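Local structure of tRNA (guanine-N(1)-)-methyltransferase (Aquifex aeolicus, 1OY5) at residues 15-20 with 145-150; 34-39 with 152-157. The protein probably methylates N1 of guanosine-37 in tRNA, using S-adenosyl-L-methionine as methyl donor, and works as a homodimer. All blocks are in the same frame, centred on the assembly; numbering follows the deposited sequence.

Interaction 1. Residues 15-20 with 145-150; sequences PHIISC and VALAVI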
loop_
_atom_site.group_PDB
_atom_site.type_symbol
_atom_site.label_atom_id
_atom_site.label_comp_id
_atom_site.label_asym_id
_atom_site.label_seq_id
_atom_site.Cartn_x
_atom_site.Cartn_y
_atom_site.Cartn_z
ATOM N N PRO A 15 0.249 7.944 -14.417
ATOM C CA PRO A 15 -0.175 9.182 -13.774
ATOM C C PRO A 15 -1.580 9.071 -13.226
ATOM O O PRO A 15 -1.798 9.464 -12.100
ATOM C CB PRO A 15 -0.166 10.225 -14.931
ATOM C CG PRO A 15 0.548 9.561 -16.149
ATOM C CD PRO A 15 0.814 8.144 -15.777
ATOM N N HIS A 16 -2.526 8.591 -14.017
ATOM C CA HIS A 16 -3.939 8.605 -13.628
ATOM C C HIS A 16 -4.240 7.879 -12.351
ATOM O O HIS A 16 -5.177 8.206 -11.686
ATOM C CB HIS A 16 -4.822 8.146 -14.805
ATOM C CG HIS A 16 -4.734 9.083 -15.979
ATOM N ND1 HIS A 16 -5.733 9.215 -16.924
ATOM C CD2 HIS A 16 -3.749 9.939 -16.357
ATOM C CE1 HIS A 16 -5.376 10.110 -17.828
ATOM N NE2 HIS A 16 -4.167 10.550 -17.516
ATOM N N ILE A 17 -3.431 6.902 -11.989
ATOM C CA ILE A 17 -3.626 6.232 -10.721
ATOM C C ILE A 17 -3.489 7.256 -9.602
ATOM O O ILE A 17 -4.291 7.273 -8.688
ATOM C CB ILE A 17 -2.658 5.072 -10.537
ATOM C CG1 ILE A 17 -3.105 3.882 -11.368
ATOM C CG2 ILE A 17 -2.638 4.649 -9.108
ATOM C CD1 ILE A 17 -2.006 2.888 -11.671
ATOM N N ILE A 18 -2.496 8.123 -9.699
ATOM C CA ILE A 18 -2.249 9.120 -8.680
ATOM C C ILE A 18 -3.337 10.214 -8.703
ATOM O O ILE A 18 -3.880 10.599 -7.676
ATOM C CB ILE A 18 -0.875 9.715 -8.891
ATOM C CG1 ILE A 18 0.145 8.607 -9.143
ATOM C CG2 ILE A 18 -0.476 10.611 -7.714
ATOM C CD1 ILE A 18 0.318 7.684 -8.037
ATOM N N SER A 19 -3.721 10.646 -9.887
ATOM C CA SER A 19 -4.691 11.700 -9.976
ATOM C C SER A 19 -6.005 11.116 -9.472
ATOM O O SER A 19 -6.726 11.781 -8.765
ATOM C CB SER A 19 -4.774 12.287 -11.402
ATOM O OG SER A 19 -5.826 11.697 -12.149
ATOM N N CYS A 20 -6.305 9.864 -9.761
ATOM C CA CYS A 20 -7.551 9.300 -9.266
ATOM C C CYS A 20 -7.634 9.121 -7.738
ATOM O O CYS A 20 -8.714 9.181 -7.163
ATOM C CB CYS A 20 -7.868 7.993 -9.950
ATOM S SG CYS A 20 -9.389 7.294 -9.292
ATOM N N VAL A 145 2.722 2.390 -3.142
ATOM C CA VAL A 145 3.543 2.780 -2.019
ATOM C C VAL A 145 3.632 4.272 -1.998
ATOM O O VAL A 145 3.679 4.909 -0.929
ATOM C CB VAL A 145 4.922 2.130 -2.063
ATOM C CG1 VAL A 145 5.849 2.764 -1.055
ATOM C CG2 VAL A 145 4.781 0.608 -1.778
ATOM N N ALA A 146 3.608 4.840 -3.184
ATOM C CA ALA A 146 3.626 6.292 -3.292
ATOM C C ALA A 146 2.353 6.840 -2.681
ATOM O O ALA A 146 2.389 7.842 -1.945
ATOM C CB ALA A 146 3.743 6.726 -4.756
ATOM N N LEU A 147 1.226 6.200 -2.982
ATOM C CA LEU A 147 -0.048 6.703 -2.508
ATOM C C LEU A 147 -0.104 6.579 -0.969
ATOM O O LEU A 147 -0.475 7.529 -0.260
ATOM C CB LEU A 147 -1.198 6.005 -3.204
ATOM C CG LEU A 147 -1.418 6.239 -4.715
ATOM C CD1 LEU A 147 -2.552 5.349 -5.208
ATOM C CD2 LEU A 147 -1.752 7.660 -5.024
ATOM N N ALA A 148 0.329 5.428 -0.457
ATOM C CA ALA A 148 0.384 5.240 0.968
ATOM C C ALA A 148 1.171 6.392 1.593
ATOM O O ALA A 148 0.709 7.049 2.507
ATOM C CB ALA A 148 1.040 3.945 1.275
ATOM N N VAL A 149 2.349 6.665 1.059
ATOM C CA VAL A 149 3.157 7.756 1.563
ATOM C C VAL A 149 2.388 9.121 1.527
ATOM O O VAL A 149 2.408 9.875 2.494
ATOM C CB VAL A 149 4.469 7.860 0.781
ATOM C CG1 VAL A 149 5.191 9.118 1.138
ATOM C CG2 VAL A 149 5.363 6.674 1.058
ATOM N N ILE A 150 1.733 9.417 0.395
ATOM C CA ILE A 150 0.971 10.652 0.251
ATOM C C ILE A 150 -0.165 10.709 1.272
ATOM O O ILE A 150 -0.429 11.745 1.873
ATOM C CB ILE A 150 0.422 10.760 -1.174
ATOM C CG1 ILE A 150 1.571 10.980 -2.171
ATOM C CG2 ILE A 150 -0.485 11.949 -1.291
ATOM C CD1 ILE A 150 1.165 11.030 -3.618
#

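Interaction 2. Residues 34-39 with 152-157; sequences GKVEVY and AVSRVL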
loop_
_atom_site.group_PDB
_atom_site.type_symbol
_atom_site.label_atom_id
_atom_site.label_comp_id
_atom_site.label_asym_id
_atom_site.label_seq_id
_atom_site.Cartn_x
_atom_site.Cartn_y
_atom_site.Cartn_z
ATOM N N GLY A 34 -5.500 23.450 0.760
ATOM C CA GLY A 34 -4.248 24.101 0.409
ATOM C C GLY A 34 -3.072 23.629 1.237
ATOM O O GLY A 34 -2.049 24.264 1.238
ATOM N N LYS A 35 -3.192 22.488 1.902
ATOM C CA LYS A 35 -2.115 21.974 2.739
ATOM C C LYS A 35 -1.233 21.088 1.926
ATOM O O LYS A 35 -0.103 20.832 2.280
ATOM C CB LYS A 35 -2.669 21.198 3.939
ATOM C CG LYS A 35 -3.663 22.007 4.764
ATOM C CD LYS A 35 -3.207 23.444 4.912
ATOM C CE LYS A 35 -4.083 24.279 5.862
ATOM N NZ LYS A 35 -3.248 25.393 6.444
ATOM N N VAL A 36 -1.743 20.557 0.839
ATOM C CA VAL A 36 -0.877 19.764 -0.011
ATOM C C VAL A 36 -1.259 19.898 -1.441
ATOM O O VAL A 36 -2.372 20.303 -1.772
ATOM C CB VAL A 36 -0.909 18.306 0.331
ATOM C CG1 VAL A 36 -0.666 18.116 1.811
ATOM C CG2 VAL A 36 -2.242 17.748 -0.033
ATOM N N GLU A 37 -0.280 19.578 -2.269
ATOM C CA GLU A 37 -0.436 19.496 -3.703
ATOM C C GLU A 37 0.293 18.232 -4.180
ATOM O O GLU A 37 1.355 17.871 -3.703
ATOM C CB GLU A 37 0.137 20.723 -4.383
ATOM C CG GLU A 37 -0.690 21.985 -4.210
ATOM C CD GLU A 37 0.032 23.187 -4.778
ATOM O OE1 GLU A 37 1.113 23.011 -5.394
ATOM O OE2 GLU A 37 -0.420 24.322 -4.541
ATOM N N VAL A 38 -0.321 17.572 -5.145
ATOM C CA VAL A 38 0.127 16.309 -5.677
ATOM C C VAL A 38 0.223 16.461 -7.158
ATOM O O VAL A 38 -0.776 16.576 -7.827
ATOM C CB VAL A 38 -0.921 15.185 -5.382
ATOM C CG1 VAL A 38 -0.557 13.903 -6.101
ATOM C CG2 VAL A 38 -1.011 14.939 -3.932
ATOM N N TYR A 39 1.436 16.418 -7.668
ATOM C CA TYR A 39 1.682 16.520 -9.079
ATOM C C TYR A 39 2.149 15.188 -9.682
ATOM O O TYR A 39 3.306 14.841 -9.649
ATOM C CB TYR A 39 2.768 17.544 -9.357
ATOM C CG TYR A 39 2.484 18.922 -8.916
ATOM C CD1 TYR A 39 1.980 19.855 -9.823
ATOM C CD2 TYR A 39 2.786 19.341 -7.613
ATOM C CE1 TYR A 39 1.748 21.131 -9.458
ATOM C CE2 TYR A 39 2.552 20.617 -7.239
ATOM C CZ TYR A 39 2.027 21.520 -8.160
ATOM O OH TYR A 39 1.759 22.820 -7.809
ATOM N N ALA A 152 -0.451 8.903 4.231
ATOM C CA ALA A 152 0.034 8.939 5.607
ATOM C C ALA A 152 0.483 10.330 6.029
ATOM O O ALA A 152 0.145 10.807 7.115
ATOM C CB ALA A 152 1.180 7.926 5.804
ATOM N N VAL A 153 1.272 10.943 5.168
ATOM C CA VAL A 153 1.808 12.266 5.382
ATOM C C VAL A 153 0.709 13.334 5.463
ATOM O O VAL A 153 0.691 14.161 6.385
ATOM C CB VAL A 153 2.802 12.616 4.280
ATOM C CG1 VAL A 153 3.126 14.067 4.322
ATOM C CG2 VAL A 153 4.080 11.786 4.446
ATOM N N SER A 154 -0.232 13.267 4.532
ATOM C CA SER A 154 -1.310 14.236 4.440
ATOM C C SER A 154 -2.159 14.240 5.661
ATOM O O SER A 154 -2.585 15.303 6.097
ATOM C CB SER A 154 -2.207 13.950 3.242
ATOM O OG SER A 154 -1.577 14.291 2.016
ATOM N N ARG A 155 -2.419 13.066 6.230
ATOM C CA ARG A 155 -3.293 13.009 7.414
ATOM C C ARG A 155 -2.658 13.537 8.712
ATOM O O ARG A 155 -3.383 13.946 9.617
ATOM C CB ARG A 155 -3.915 11.622 7.625
ATOM C CG ARG A 155 -2.933 10.534 7.989
ATOM C CD ARG A 155 -3.602 9.263 8.409
ATOM N NE ARG A 155 -4.419 9.449 9.603
ATOM C CZ ARG A 155 -3.940 9.534 10.836
ATOM N NH1 ARG A 155 -2.635 9.457 11.057
ATOM N NH2 ARG A 155 -4.763 9.681 11.861
ATOM N N VAL A 156 -1.325 13.577 8.800
ATOM C CA VAL A 156 -0.674 14.125 10.002
ATOM C C VAL A 156 -0.305 15.567 9.789
ATOM O O VAL A 156 0.408 16.148 10.601
ATOM C CB VAL A 156 0.604 13.368 10.414
ATOM C CG1 VAL A 156 0.294 11.928 10.743
ATOM C CG2 VAL A 156 1.665 13.483 9.362
ATOM N N LEU A 157 -0.739 16.159 8.680
ATOM C CA LEU A 157 -0.459 17.586 8.473
ATOM C C LEU A 157 -1.429 18.425 9.288
ATOM O O LEU A 157 -2.598 18.113 9.390
ATOM C CB LEU A 157 -0.591 17.979 7.010
ATOM C CG LEU A 157 0.537 17.568 6.098
ATOM C CD1 LEU A 157 0.196 17.953 4.670
ATOM C CD2 LEU A 157 1.850 18.189 6.552
#

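Interaction 1. Residues 15-20 with 145-150
Ile18 and Ile150, which meet across this contact, each give their backbone O to a serine four residues on: Ile18 O accepts a hydrogen bond from Ser22 OG, just beyond the end of helix 15-21, and Ile150 O one from Ser154 OG, within helix 143-155. Between the segments there are no polar bonds; the contact is made by apolar side chains, mostly through their methyl ends. Leu147 is the central piece, its two branches dividing the work. CD2 comes against the end of Ile18, 3.7 Å from its CD1, while CD1 goes to Ile17, 4.0 Å from that residue's CG2, the two side chains crossing at about a right angle. The reach of Ile18 depends on its second torsion (chi2 -63°), which bends CD1 over Leu147. More loosely, Ile18 CG2 faces Ile150 CD1 at 4.4 Å. The two helical segments run nearly parallel, crossing at -26° with their axes 10.6 Å apart at closest approach, a spacing bridged here by the branched side chains of Ile17, Ile18, Leu147 and Ile150. Both rest on one face of the parallel sheet of the SPOUT methyltransferase fold, where Ile18 and Ile150 also touch Val10 and Val38, and the small Ala146 lets helix 143-155 lie close over Val10, Ile112 and Cys114. Ile17 packs as well on Tyr24 of the second subunit, and Cys20 meets Cys20 of that subunit.

Interaction 2. Residues 34-39 with 152-157
The peptide carbonyl of Lys35 is the flat group that meets the helix segment, its O lying 3.8 Å from Leu157 CD1; the flat side-chain groups of the strand, the Tyr39 ring and the Glu37 carboxylate, belong to the side turned from helix 143-155. There the Tyr39 ring meets Phe9 with the two planes only about 15° apart, and it meets Tyr81 at a steeper inclination. Its hydroxyl donates a hydrogen bond to Glu37 OE1, coming from above the carboxylate plane, about 45° out of it. The same OE1 forms a salt bridge with Arg7 NE, so the carboxylate is held by two neighbours, and its negative charge probably strengthens both.

Val36, facing the other way, carries the contact proper. Beta-branched and apolar, it suits a strand whose inner face is buried by helices, and it also touches Ala30 and Ile31 of helix 25-33. Strand 36-42 is an outermost strand of the parallel sheet within the chain, and it follows that helix through a Schellman motif at Gly34, whose positive phi (80°) is natural for glycine. Both Val36 methyls come against the Ser154 hydroxyl from the same side: CG1 is 3.9 Å from OG and CG2 4.1 Å. Serine fits here because its OG is already engaged by Ile150 O, leaving a compact side chain to lie against valine. Leu157, beyond the helix, turns CD1 toward Val36 and the Lys35 carbonyl; the modelled approach to Val36 CG1 is too short to be trusted. Lys35 adds its CB, 4.4 Å from Leu157 CD1, while its longer chain leads the ammonium away from this apolar patch.

From the N terminus, strand 6-12 leads into helix 15-21, helix 25-33 and then strand 36-42, a beta-alpha-beta crossover that supplies the first segment of each contact. More than a hundred residues later, helix 143-155 returns: 145-150 closes interaction 1 onto 15-20, and 152-157 then closes interaction 2 onto 34-39. The segments alternate along the chain, so the two loops cross. One helix is thereby tied along its length first to helix 15-21 and then to the start of strand 36-42. Val38 joins the contacts, its CG1 lying 3.7 Å from Ile18 CG2 and its CG2 4.0 Å from Ile150 CG2. Both contacts also touch the second subunit.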